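Side-chain contacts in putative glucarate dehydratase (Pseudomonas fluorescens, PDB 4IT1), which probably dehydrates D-glucarate to 5-dehydro-4-deoxy-D-glucarate, as a magnesium-dependent member of the mandelate racemase/muconate lactonizing enzyme family: residues Y266-T271 against I311-H316; P239-P244 against L364-D369; N291-D296 against N307-V312; T327-C332 against L337-H342. One frame throughout, in Å; residues are numbered along the deposited sequence.

Interaction 1: residues Y266-T271 against I311-H316. With MG (magnesium ion), chain E.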
loop_
_atom_site.group_PDB
_atom_site.type_symbol
_atom_site.label_atom_id
_atom_site.label_comp_id
_atom_site.label_asym_id
_atom_site.label_seq_id
_atom_site.Cartn_x
_atom_site.Cartn_y
_atom_site.Cartn_z
ATOM N N TYR A 266 -18.842 15.335 -11.840
ATOM C CA TYR A 266 -18.218 15.881 -10.621
ATOM C C TYR A 266 -17.527 17.230 -10.843
ATOM O O TYR A 266 -17.189 17.582 -11.970
ATOM C CB TYR A 266 -17.257 14.873 -9.948
ATOM C CG TYR A 266 -15.966 14.522 -10.689
ATOM C CD1 TYR A 266 -14.952 15.465 -10.887
ATOM C CD2 TYR A 266 -15.731 13.223 -11.130
ATOM C CE1 TYR A 266 -13.764 15.129 -11.535
ATOM C CE2 TYR A 266 -14.547 12.880 -11.779
ATOM C CZ TYR A 266 -13.571 13.833 -11.983
ATOM O OH TYR A 266 -12.396 13.479 -12.633
ATOM N N TYR A 267 -17.333 17.971 -9.752
ATOM C CA TYR A 267 -16.599 19.235 -9.760
ATOM C C TYR A 267 -15.235 19.007 -9.118
ATOM O O TYR A 267 -15.153 18.587 -7.956
ATOM C CB TYR A 267 -17.332 20.286 -8.934
ATOM C CG TYR A 267 -18.711 20.698 -9.414
ATOM C CD1 TYR A 267 -19.802 19.829 -9.325
ATOM C CD2 TYR A 267 -18.934 21.985 -9.901
ATOM C CE1 TYR A 267 -21.066 20.223 -9.749
ATOM C CE2 TYR A 267 -20.193 22.394 -10.318
ATOM C CZ TYR A 267 -21.255 21.512 -10.245
ATOM O OH TYR A 267 -22.500 21.924 -10.665
ATOM N N GLU A 268 -14.163 19.248 -9.854
ATOM C CA GLU A 268 -12.807 19.170 -9.327
ATOM C C GLU A 268 -12.335 20.517 -8.794
ATOM O O GLU A 268 -12.287 21.447 -9.524
ATOM C CB GLU A 268 -11.841 18.691 -10.406
ATOM C CG GLU A 268 -10.425 18.427 -9.913
ATOM C CD GLU A 268 -9.367 18.393 -10.997
ATOM O OE1 GLU A 268 -9.667 18.065 -12.139
ATOM O OE2 GLU A 268 -8.208 18.684 -10.710
ATOM N N ASP A 269 -12.000 20.608 -7.519
ATOM C CA ASP A 269 -11.452 21.853 -6.923
ATOM C C ASP A 269 -12.162 23.118 -7.397
ATOM O O ASP A 269 -11.534 23.991 -7.989
ATOM C CB ASP A 269 -9.954 21.997 -7.234
ATOM C CG ASP A 269 -9.131 20.908 -6.610
ATOM O OD1 ASP A 269 -9.336 20.635 -5.410
ATOM O OD2 ASP A 269 -8.286 20.312 -7.318
ATOM N N PRO A 270 -13.480 23.218 -7.174
ATOM C CA PRO A 270 -14.084 24.482 -7.593
ATOM C C PRO A 270 -13.713 25.663 -6.687
ATOM O O PRO A 270 -13.735 26.807 -7.134
ATOM C CB PRO A 270 -15.586 24.196 -7.516
ATOM C CG PRO A 270 -15.720 23.047 -6.576
ATOM C CD PRO A 270 -14.485 22.223 -6.761
ATOM N N THR A 271 -13.388 25.372 -5.429
ATOM C CA THR A 271 -13.187 26.388 -4.396
ATOM C C THR A 271 -11.956 26.030 -3.541
ATOM O O THR A 271 -11.699 24.854 -3.299
ATOM C CB THR A 271 -14.481 26.570 -3.569
ATOM O OG1 THR A 271 -14.484 27.845 -2.921
ATOM C CG2 THR A 271 -14.673 25.466 -2.554
ATOM N N ILE A 311 -13.467 12.503 -3.889
ATOM C CA ILE A 311 -12.696 11.870 -4.954
ATOM C C ILE A 311 -11.277 12.433 -4.994
ATOM O O ILE A 311 -11.086 13.647 -5.052
ATOM C CB ILE A 311 -13.343 12.084 -6.350
ATOM C CG1 ILE A 311 -14.747 11.466 -6.425
ATOM C CG2 ILE A 311 -12.447 11.509 -7.436
ATOM C CD1 ILE A 311 -15.726 12.241 -7.290
ATOM N N VAL A 312 -10.292 11.544 -4.981
ATOM C CA VAL A 312 -8.899 11.937 -5.093
ATOM C C VAL A 312 -8.362 11.599 -6.480
ATOM O O VAL A 312 -8.409 10.444 -6.910
ATOM C CB VAL A 312 -8.021 11.257 -4.018
ATOM C CG1 VAL A 312 -6.567 11.686 -4.175
ATOM C CG2 VAL A 312 -8.524 11.602 -2.623
ATOM N N LEU A 313 -7.867 12.617 -7.178
ATOM C CA LEU A 313 -7.139 12.391 -8.420
ATOM C C LEU A 313 -5.656 12.196 -8.120
ATOM O O LEU A 313 -4.929 13.159 -7.882
ATOM C CB LEU A 313 -7.356 13.541 -9.408
ATOM C CG LEU A 313 -8.803 13.983 -9.665
ATOM C CD1 LEU A 313 -8.819 15.069 -10.721
ATOM C CD2 LEU A 313 -9.712 12.831 -10.084
ATOM N N ALA A 314 -5.227 10.940 -8.102
ATOM C CA ALA A 314 -3.824 10.592 -7.917
ATOM C C ALA A 314 -2.978 10.977 -9.135
ATOM O O ALA A 314 -3.510 11.256 -10.213
ATOM C CB ALA A 314 -3.685 9.105 -7.616
ATOM N N ASP A 315 -1.663 10.985 -8.941
ATOM C CA ASP A 315 -0.680 11.394 -9.948
ATOM C C ASP A 315 0.633 10.837 -9.437
ATOM O O ASP A 315 1.150 11.298 -8.415
ATOM C CB ASP A 315 -0.614 12.920 -10.047
ATOM C CG ASP A 315 0.287 13.414 -11.173
ATOM O OD1 ASP A 315 1.353 12.808 -11.419
ATOM O OD2 ASP A 315 -0.076 14.436 -11.803
ATOM N N HIS A 316 1.154 9.822 -10.124
ATOM C CA HIS A 316 2.271 9.052 -9.591
ATOM C C HIS A 316 3.537 9.899 -9.481
ATOM O O HIS A 316 4.458 9.553 -8.733
ATOM C CB HIS A 316 2.531 7.805 -10.443
ATOM C CG HIS A 316 3.138 8.096 -11.782
ATOM N ND1 HIS A 316 2.382 8.439 -12.884
ATOM C CD2 HIS A 316 4.428 8.095 -12.196
ATOM C CE1 HIS A 316 3.180 8.631 -13.921
ATOM N NE2 HIS A 316 4.427 8.430 -13.529
HETATM MG MG MG E . -6.571 19.943 -11.079
HETATM O O HOH W 1 -7.466 21.177 -9.547
HETATM O O HOH W 2 -5.562 18.931 -12.616
HETATM O O HOH W 3 -4.970 21.213 -10.984
#

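Interaction 2: residues P239-P244 against L364-D369. With MG (magnesium ion), chain E.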
loop_
_atom_site.group_PDB
_atom_site.type_symbol
_atom_site.label_atom_id
_atom_site.label_comp_id
_atom_site.label_asym_id
_atom_site.label_seq_id
_atom_site.Cartn_x
_atom_site.Cartn_y
_atom_site.Cartn_z
ATOM N N PRO A 239 -20.104 11.914 -19.858
ATOM C CA PRO A 239 -19.911 12.445 -18.505
ATOM C C PRO A 239 -19.045 13.708 -18.554
ATOM O O PRO A 239 -17.978 13.703 -19.187
ATOM C CB PRO A 239 -19.178 11.307 -17.780
ATOM C CG PRO A 239 -19.466 10.081 -18.586
ATOM C CD PRO A 239 -19.519 10.570 -20.003
ATOM N N LEU A 240 -19.526 14.780 -17.923
ATOM C CA LEU A 240 -18.834 16.076 -17.945
ATOM C C LEU A 240 -18.268 16.479 -16.579
ATOM O O LEU A 240 -18.934 16.330 -15.545
ATOM C CB LEU A 240 -19.757 17.177 -18.475
ATOM C CG LEU A 240 -20.376 16.985 -19.865
ATOM C CD1 LEU A 240 -21.450 18.031 -20.134
ATOM C CD2 LEU A 240 -19.313 17.025 -20.948
ATOM N N ARG A 241 -17.032 16.977 -16.600
ATOM C CA ARG A 241 -16.308 17.422 -15.399
ATOM C C ARG A 241 -15.602 18.764 -15.652
ATOM O O ARG A 241 -15.265 19.083 -16.797
ATOM C CB ARG A 241 -15.255 16.386 -15.006
ATOM C CG ARG A 241 -15.779 14.987 -14.764
ATOM C CD ARG A 241 -14.798 13.941 -15.276
ATOM N NE ARG A 241 -15.455 12.644 -15.427
ATOM C CZ ARG A 241 -14.992 11.618 -16.139
ATOM N NH1 ARG A 241 -13.843 11.699 -16.799
ATOM N NH2 ARG A 241 -15.695 10.498 -16.192
ATOM N N ILE A 242 -15.373 19.536 -14.584
ATOM C CA ILE A 242 -14.593 20.787 -14.667
ATOM C C ILE A 242 -13.565 20.927 -13.557
ATOM O O ILE A 242 -13.764 20.425 -12.453
ATOM C CB ILE A 242 -15.474 22.053 -14.646
ATOM C CG1 ILE A 242 -16.477 22.001 -13.487
ATOM C CG2 ILE A 242 -16.155 22.251 -15.986
ATOM C CD1 ILE A 242 -17.104 23.334 -13.148
ATOM N N ASP A 243 -12.477 21.631 -13.865
ATOM C CA ASP A 243 -11.435 21.958 -12.892
ATOM C C ASP A 243 -11.206 23.469 -12.857
ATOM O O ASP A 243 -10.382 23.986 -13.614
ATOM C CB ASP A 243 -10.124 21.240 -13.248
ATOM C CG ASP A 243 -9.052 21.392 -12.170
ATOM O OD1 ASP A 243 -9.275 22.139 -11.192
ATOM O OD2 ASP A 243 -7.980 20.752 -12.291
ATOM N N PRO A 244 -11.940 24.192 -11.990
ATOM C CA PRO A 244 -11.686 25.635 -11.886
ATOM C C PRO A 244 -10.439 26.000 -11.062
ATOM O O PRO A 244 -10.221 27.176 -10.787
ATOM C CB PRO A 244 -12.957 26.179 -11.209
ATOM C CG PRO A 244 -13.955 25.058 -11.235
ATOM C CD PRO A 244 -13.144 23.798 -11.240
ATOM N N LEU A 364 -10.635 1.647 -9.727
ATOM C CA LEU A 364 -10.542 2.769 -10.656
ATOM C C LEU A 364 -11.950 3.262 -10.990
ATOM O O LEU A 364 -12.676 2.630 -11.758
ATOM C CB LEU A 364 -9.788 2.359 -11.928
ATOM C CG LEU A 364 -9.492 3.442 -12.973
ATOM C CD1 LEU A 364 -8.757 4.618 -12.347
ATOM C CD2 LEU A 364 -8.688 2.881 -14.140
ATOM N N ASP A 365 -12.320 4.404 -10.422
ATOM C CA ASP A 365 -13.715 4.836 -10.393
ATOM C C ASP A 365 -14.149 5.736 -11.542
ATOM O O ASP A 365 -15.344 5.844 -11.827
ATOM C CB ASP A 365 -14.022 5.501 -9.050
ATOM C CG ASP A 365 -13.851 4.550 -7.892
ATOM O OD1 ASP A 365 -14.587 3.541 -7.850
ATOM O OD2 ASP A 365 -12.980 4.798 -7.030
ATOM N N TYR A 366 -13.187 6.389 -12.188
ATOM C CA TYR A 366 -13.480 7.313 -13.286
ATOM C C TYR A 366 -12.364 7.253 -14.315
ATOM O O TYR A 366 -11.276 6.755 -14.029
ATOM C CB TYR A 366 -13.621 8.755 -12.782
ATOM C CG TYR A 366 -14.671 8.970 -11.718
ATOM C CD1 TYR A 366 -14.370 8.798 -10.360
ATOM C CD2 TYR A 366 -15.961 9.366 -12.061
ATOM C CE1 TYR A 366 -15.331 9.001 -9.379
ATOM C CE2 TYR A 366 -16.932 9.570 -11.086
ATOM C CZ TYR A 366 -16.611 9.388 -9.748
ATOM O OH TYR A 366 -17.573 9.593 -8.789
ATOM N N ALA A 367 -12.646 7.760 -15.513
ATOM C CA ALA A 367 -11.641 7.892 -16.564
ATOM C C ALA A 367 -10.519 8.814 -16.097
ATOM O O ALA A 367 -10.756 9.798 -15.391
ATOM C CB ALA A 367 -12.272 8.431 -17.841
ATOM N N CYS A 368 -9.300 8.482 -16.501
ATOM C CA CYS A 368 -8.116 9.213 -16.087
ATOM C C CYS A 368 -7.913 10.512 -16.869
ATOM O O CYS A 368 -8.643 10.789 -17.832
ATOM C CB CYS A 368 -6.897 8.314 -16.200
ATOM S SG CYS A 368 -6.996 6.875 -15.124
ATOM N N ASP A 369 -6.930 11.307 -16.432
ATOM C CA ASP A 369 -6.656 12.628 -17.017
ATOM C C ASP A 369 -5.334 12.636 -17.761
ATOM O O ASP A 369 -4.332 12.105 -17.266
ATOM C CB ASP A 369 -6.624 13.719 -15.941
ATOM C CG ASP A 369 -8.002 14.223 -15.568
ATOM O OD1 ASP A 369 -8.799 14.542 -16.476
ATOM O OD2 ASP A 369 -8.274 14.332 -14.352
HETATM MG MG MG E . -6.571 19.943 -11.079
HETATM O O HOH W 4 -11.107 13.072 -16.171
HETATM O O HOH W 1 -7.466 21.177 -9.547
HETATM O O HOH W 2 -5.562 18.931 -12.616
HETATM O O HOH W 3 -4.970 21.213 -10.984
#

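Interaction 3: residues N291-D296 against N307-V312. With MG (magnesium ion), chain E.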
loop_
_atom_site.group_PDB
_atom_site.type_symbol
_atom_site.label_atom_id
_atom_site.label_comp_id
_atom_site.label_asym_id
_atom_site.label_seq_id
_atom_site.Cartn_x
_atom_site.Cartn_y
_atom_site.Cartn_z
ATOM N N ASN A 291 -7.117 17.650 -6.936
ATOM C CA ASN A 291 -5.685 17.384 -6.909
ATOM C C ASN A 291 -4.908 18.606 -6.394
ATOM O O ASN A 291 -3.794 18.902 -6.833
ATOM C CB ASN A 291 -5.165 16.789 -8.232
ATOM C CG ASN A 291 -5.346 17.699 -9.432
ATOM O OD1 ASN A 291 -5.862 18.815 -9.347
ATOM N ND2 ASN A 291 -4.903 17.210 -10.583
ATOM N N MET A 292 -5.528 19.300 -5.442
ATOM C CA MET A 292 -4.968 20.518 -4.850
ATOM C C MET A 292 -4.939 20.442 -3.337
ATOM O O MET A 292 -3.917 20.753 -2.729
ATOM C CB MET A 292 -5.739 21.759 -5.296
ATOM C CG MET A 292 -5.360 22.226 -6.697
ATOM S SD MET A 292 -6.363 23.590 -7.305
ATOM C CE MET A 292 -5.577 24.992 -6.496
ATOM N N VAL A 293 -6.049 20.019 -2.733
ATOM C CA VAL A 293 -6.126 19.949 -1.278
ATOM C C VAL A 293 -5.758 18.579 -0.704
ATOM O O VAL A 293 -5.561 18.438 0.502
ATOM C CB VAL A 293 -7.468 20.463 -0.736
ATOM C CG1 VAL A 293 -7.675 21.904 -1.167
ATOM C CG2 VAL A 293 -8.625 19.580 -1.200
ATOM N N VAL A 294 -5.661 17.569 -1.562
ATOM C CA VAL A 294 -5.160 16.263 -1.141
ATOM C C VAL A 294 -4.110 15.841 -2.157
ATOM O O VAL A 294 -4.436 15.279 -3.209
ATOM C CB VAL A 294 -6.288 15.199 -1.007
ATOM C CG1 VAL A 294 -5.712 13.835 -0.665
ATOM C CG2 VAL A 294 -7.290 15.601 0.056
ATOM N N THR A 295 -2.852 16.145 -1.841
ATOM C CA THR A 295 -1.733 15.891 -2.740
ATOM C C THR A 295 -0.651 15.063 -2.065
ATOM O O THR A 295 0.350 14.733 -2.701
ATOM C CB THR A 295 -1.097 17.195 -3.274
ATOM O OG1 THR A 295 -0.523 17.938 -2.183
ATOM C CG2 THR A 295 -2.126 18.052 -3.990
ATOM N N ASP A 296 -0.843 14.738 -0.785
ATOM C CA ASP A 296 0.083 13.858 -0.058
ATOM C C ASP A 296 -0.634 13.185 1.105
ATOM O O ASP A 296 -1.796 13.488 1.382
ATOM C CB ASP A 296 1.357 14.605 0.410
ATOM C CG ASP A 296 1.098 15.583 1.570
ATOM O OD1 ASP A 296 0.339 15.268 2.514
ATOM O OD2 ASP A 296 1.690 16.673 1.547
ATOM N N ASN A 307 -14.013 15.547 6.014
ATOM C CA ASN A 307 -14.771 15.135 4.822
ATOM C C ASN A 307 -14.809 16.210 3.712
ATOM O O ASN A 307 -15.868 16.554 3.194
ATOM C CB ASN A 307 -16.181 14.657 5.215
ATOM C CG ASN A 307 -16.938 14.039 4.054
ATOM O OD1 ASN A 307 -16.387 13.262 3.265
ATOM N ND2 ASN A 307 -18.213 14.387 3.942
ATOM N N SER A 308 -13.636 16.725 3.347
ATOM C CA SER A 308 -13.521 17.808 2.356
ATOM C C SER A 308 -13.776 17.376 0.920
ATOM O O SER A 308 -14.403 18.108 0.148
ATOM C CB SER A 308 -12.136 18.453 2.416
ATOM O OG SER A 308 -11.881 19.002 3.690
ATOM N N VAL A 309 -13.264 16.203 0.558
ATOM C CA VAL A 309 -13.362 15.712 -0.810
ATOM C C VAL A 309 -13.896 14.286 -0.862
ATOM O O VAL A 309 -13.707 13.500 0.070
ATOM C CB VAL A 309 -12.013 15.800 -1.565
ATOM C CG1 VAL A 309 -11.553 17.241 -1.649
ATOM C CG2 VAL A 309 -10.946 14.928 -0.917
ATOM N N GLN A 310 -14.561 13.968 -1.965
ATOM C CA GLN A 310 -15.164 12.659 -2.155
ATOM C C GLN A 310 -14.368 11.838 -3.159
ATOM O O GLN A 310 -14.559 10.632 -3.259
ATOM C CB GLN A 310 -16.609 12.818 -2.616
ATOM C CG GLN A 310 -17.523 13.425 -1.559
ATOM C CD GLN A 310 -17.225 14.894 -1.286
ATOM O OE1 GLN A 310 -17.223 15.720 -2.203
ATOM N NE2 GLN A 310 -16.967 15.224 -0.017
ATOM N N ILE A 311 -13.467 12.503 -3.889
ATOM C CA ILE A 311 -12.696 11.870 -4.954
ATOM C C ILE A 311 -11.277 12.433 -4.994
ATOM O O ILE A 311 -11.086 13.647 -5.052
ATOM C CB ILE A 311 -13.343 12.084 -6.350
ATOM C CG1 ILE A 311 -14.747 11.466 -6.425
ATOM C CG2 ILE A 311 -12.447 11.509 -7.436
ATOM C CD1 ILE A 311 -15.726 12.241 -7.290
ATOM N N VAL A 312 -10.292 11.544 -4.981
ATOM C CA VAL A 312 -8.899 11.937 -5.093
ATOM C C VAL A 312 -8.362 11.599 -6.480
ATOM O O VAL A 312 -8.409 10.444 -6.910
ATOM C CB VAL A 312 -8.021 11.257 -4.018
ATOM C CG1 VAL A 312 -6.567 11.686 -4.175
ATOM C CG2 VAL A 312 -8.524 11.602 -2.623
HETATM MG MG MG E . -6.571 19.943 -11.079
HETATM O O HOH W 2 -5.562 18.931 -12.616
HETATM O O HOH W 1 -7.466 21.177 -9.547
HETATM O O HOH W 3 -4.970 21.213 -10.984
#

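Interaction 4: residues T327-C332 against L337-H342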
loop_
_atom_site.group_PDB
_atom_site.type_symbol
_atom_site.label_atom_id
_atom_site.label_comp_id
_atom_site.label_asym_id
_atom_site.label_seq_id
_atom_site.Cartn_x
_atom_site.Cartn_y
_atom_site.Cartn_z
ATOM N N THR A 327 -0.985 2.205 -2.726
ATOM C CA THR A 327 -1.297 2.494 -1.329
ATOM C C THR A 327 -2.395 3.541 -1.244
ATOM O O THR A 327 -3.391 3.328 -0.554
ATOM C CB THR A 327 -0.064 2.958 -0.550
ATOM O OG1 THR A 327 0.965 1.983 -0.706
ATOM C CG2 THR A 327 -0.390 3.085 0.934
ATOM N N LEU A 328 -2.231 4.649 -1.968
ATOM C CA LEU A 328 -3.273 5.663 -1.987
ATOM C C LEU A 328 -4.625 5.091 -2.433
ATOM O O LEU A 328 -5.644 5.352 -1.791
ATOM C CB LEU A 328 -2.892 6.887 -2.840
ATOM C CG LEU A 328 -4.004 7.949 -2.956
ATOM C CD1 LEU A 328 -4.420 8.562 -1.608
ATOM C CD2 LEU A 328 -3.630 9.026 -3.953
ATOM N N ALA A 329 -4.643 4.331 -3.531
ATOM C CA ALA A 329 -5.906 3.774 -4.046
ATOM C C ALA A 329 -6.604 2.930 -2.975
ATOM O O ALA A 329 -7.813 3.047 -2.763
ATOM C CB ALA A 329 -5.672 2.964 -5.313
ATOM N N LYS A 330 -5.818 2.103 -2.295
ATOM C CA LYS A 330 -6.298 1.252 -1.216
ATOM C C LYS A 330 -6.849 2.076 -0.055
ATOM O O LYS A 330 -7.853 1.700 0.571
ATOM C CB LYS A 330 -5.163 0.340 -0.739
ATOM C CG LYS A 330 -5.529 -0.649 0.354
ATOM C CD LYS A 330 -6.589 -1.630 -0.121
ATOM C CE LYS A 330 -6.910 -2.638 0.966
ATOM N NZ LYS A 330 -8.109 -3.443 0.616
ATOM N N MET A 331 -6.193 3.201 0.223
ATOM C CA MET A 331 -6.610 4.091 1.305
ATOM C C MET A 331 -7.920 4.781 0.972
ATOM O O MET A 331 -8.782 4.913 1.834
ATOM C CB MET A 331 -5.528 5.124 1.629
ATOM C CG MET A 331 -4.349 4.554 2.402
ATOM S SD MET A 331 -3.170 5.809 2.964
ATOM C CE MET A 331 -3.998 6.497 4.389
ATOM N N CYS A 332 -8.066 5.214 -0.277
ATOM C CA CYS A 332 -9.325 5.788 -0.748
ATOM C C CYS A 332 -10.466 4.786 -0.602
ATOM O O CYS A 332 -11.552 5.134 -0.129
ATOM C CB CYS A 332 -9.215 6.217 -2.205
ATOM S SG CYS A 332 -8.129 7.632 -2.472
ATOM N N LEU A 337 -13.578 6.838 -0.661
ATOM C CA LEU A 337 -13.341 7.916 -1.624
ATOM C C LEU A 337 -13.130 7.322 -3.007
ATOM O O LEU A 337 -12.525 6.256 -3.139
ATOM C CB LEU A 337 -12.105 8.741 -1.225
ATOM C CG LEU A 337 -11.991 9.307 0.199
ATOM C CD1 LEU A 337 -10.675 10.054 0.363
ATOM C CD2 LEU A 337 -13.166 10.210 0.576
ATOM N N GLY A 338 -13.618 8.007 -4.037
ATOM C CA GLY A 338 -13.325 7.614 -5.417
ATOM C C GLY A 338 -11.872 7.911 -5.764
ATOM O O GLY A 338 -11.287 8.849 -5.222
ATOM N N VAL A 339 -11.281 7.102 -6.643
ATOM C CA VAL A 339 -9.932 7.365 -7.150
ATOM C C VAL A 339 -9.906 7.387 -8.666
ATOM O O VAL A 339 -10.638 6.642 -9.321
ATOM C CB VAL A 339 -8.894 6.305 -6.748
ATOM C CG1 VAL A 339 -7.605 6.988 -6.308
ATOM C CG2 VAL A 339 -9.429 5.379 -5.678
ATOM N N SER A 340 -9.040 8.239 -9.205
ATOM C CA SER A 340 -8.722 8.267 -10.621
ATOM C C SER A 340 -7.293 8.775 -10.736
ATOM O O SER A 340 -6.724 9.261 -9.765
ATOM C CB SER A 340 -9.693 9.173 -11.370
ATOM O OG SER A 340 -9.500 9.078 -12.769
ATOM N N MET A 341 -6.704 8.649 -11.916
ATOM C CA MET A 341 -5.302 8.992 -12.092
ATOM C C MET A 341 -5.196 10.250 -12.951
ATOM O O MET A 341 -6.151 10.621 -13.637
ATOM C CB MET A 341 -4.570 7.822 -12.738
ATOM C CG MET A 341 -3.229 7.493 -12.117
ATOM S SD MET A 341 -3.380 6.677 -10.523
ATOM C CE MET A 341 -4.610 5.419 -10.870
ATOM N N HIS A 342 -4.043 10.913 -12.898
ATOM C CA HIS A 342 -3.853 12.187 -13.592
ATOM C C HIS A 342 -2.388 12.373 -13.967
ATOM O O HIS A 342 -1.497 11.839 -13.302
ATOM C CB HIS A 342 -4.339 13.358 -12.714
ATOM C CG HIS A 342 -3.799 14.697 -13.128
ATOM N ND1 HIS A 342 -2.499 15.083 -12.883
ATOM C CD2 HIS A 342 -4.383 15.737 -13.770
ATOM C CE1 HIS A 342 -2.302 16.298 -13.363
ATOM N NE2 HIS A 342 -3.429 16.718 -13.908
#

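Interaction 1: residues Y266-T271 against I311-H316
Leu313 packs by its two methyl branches against two side chains of segment 266-271. CD1 of Leu313 lies 3.4 Å from the carboxylate carbon CD of Glu268, and its CD2 is 3.8 Å from the phenolic OH of Tyr266. This is the tight part of the contact: the leucine methyl abuts the carboxylate while OE2 of Glu268 binds the magnesium ion at 2.1 Å, so apolar packing and metal bonding act on the same group. With CG anti to the backbone N (chi1 -174°) and the chain extended beyond it, Glu268 reaches out to the metal. Farther back, the packing is looser. CD1 of Ile311 stays 4.0 Å from CD2 of the Tyr266 ring, which it meets obliquely, and Lys213 holds the phenol by a hydrogen bond to OH. The metal side is the wet one: three waters bind the ion, and one of them donates to OD2 of Asp269, 2.5 Å away. The two strands do not pair directly, their short axes passing 9.4 Å apart at 54° with strand 288-290 between them in the sheet. Magnesium held by acidic and amide side chains at the C-terminal ends of successive barrel strands, here Asp243, Glu268 and Asn291, is typical of the enolase superfamily active site.

Interaction 2: residues P239-P244 against L364-D369
Arg241 sets its CG anti to the carbonyl carbon (chi1 -57°) and then bends at chi2 (143°), a course that carries the guanidinium from strand 240-243 to Tyr366 and Ala367 in the loop 364-369. NH1 of Arg241 comes 3.8 Å from CB of Ala367, which sits at the edge of the guanidinium, near its plane. NH2 of Arg241 lies 4.3 Å from CD2 of Tyr366 and close to the plane of that ring, so the cation meets the ring at its rim and does not stack on its face. No direct hydrogen bond joins the segments. A water bridges them instead: it donates to OD1 of Asp369 at 2.8 Å, weakly accepts from NH1 of Arg241 and makes a weak, long bond to O of Ala367. The guanidinium is further held by Gln265, which accepts a hydrogen bond from NH2, while Lys213 forms a salt bridge with Asp369. Two residues beyond Arg241 on the same strand, Asp243 binds the magnesium ion through OD2 at 2.0 Å, and its OD1 accepts a bond from a metal-bound water. Strand 240-243 runs between strands 212-215 and 266-268 in the barrel sheet, with helix 221-234 packed on Leu240 and Ile242, whereas the loop leads from helix 348-360 towards strand 393-395.

Interaction 3: residues N291-D296 against N307-V312
Val309 meets Val293 and Val294 where the loop after one barrel strand folds back over the approach to the next, on either side of helix 297-306. This is a beta-alpha-beta crossover of the enolase-type barrel, joining the parallel neighbours 288-290 and 311-314. Four valines make the contact, and each pair meets differently. Val293 and Val309 lie alongside each other, pointing opposite ways, which brings CG2 of Val293 to 3.8 Å from CG1 of Val309. Val294 instead slants across Val309, its CG2 lying 3.8 Å from CG2 of the latter. Against Val312 it stands almost at a right angle, with a slightly wider approach of 4.1 Å between CG1 of Val294 and CG2 of Val312. The chi1 of Val294 (176°) directs its two methyls to these different partners, so this residue touches Val309 with one branch and Val312 with the other. Phe300 and Ser303 of the intervening helix also pack on Val294. The loop that contributes Val293 and Val294 to this cluster begins at Asn291, which serves the metal site. There the carboxamide divides its roles: OD1 of Asn291 binds the magnesium ion at 2.2 Å, while ND2 donates to a metal-bound water whose O is 2.7 Å away.

Interaction 4: residues T327-C332 against L337-H342
Cys332 and Leu337 are joined by the contact's single hydrogen bond, in which the backbone N of Leu337 donates to O of Cys332 at 2.7 Å. The N-H points almost straight at its acceptor (173°), although the donor is tilted 35° from the carbonyl plane. It links helix 322-334 to the residue that precedes strand 338-341, across the short turn between them. The side-chain contacts between the segments are mainly apolar. CB of Cys332 lies 3.6 Å from CG2 of Val339 and 4.0 Å from CB of Leu337, placing the cysteine against both. Its sulfur stands beside the backbone N, anti to the carbonyl carbon (chi1 -69°), and approaches the other valine branch, with SG of Cys332 3.9 Å from CG1 of Val339. One turn earlier in the helix, Ala329 makes a more distant contact, its CB 4.5 Å from CG2 of Val339. The valine therefore spreads its two methyls over the cysteine and reaches back towards the alanine. Helix and strand run nearly antiparallel, as in the helix-to-strand return of a beta/alpha barrel. Strand 338-341 pairs with 311-314, Leu337 also touches Phe300 of helix 297-306, and the outer side of helix 322-334 packs through Thr327, Lys330 and Met331 against the second subunit.

Overall arrangement
From the N terminus, strand 240-243 opens interaction 2, whose loop closes only at 364-369 and encloses the other three contacts. Strand 266-268 then opens interaction 1, which ends on strand 311-314. Within that span segment 291-296 begins interaction 3, closed after helix 297-306 by 307-312; both end on the same strand and share Ile311 and Val312. Interaction 4 follows in series, closing the short turn from helix 322-334 to strand 338-341. No loops cross. Interactions 1, 2 and 3 converge on the magnesium ion through successive strand ends, while interaction 4 joins interaction 1 through the hydrogen bond between Asp315 and His342, a predicted proton acceptor.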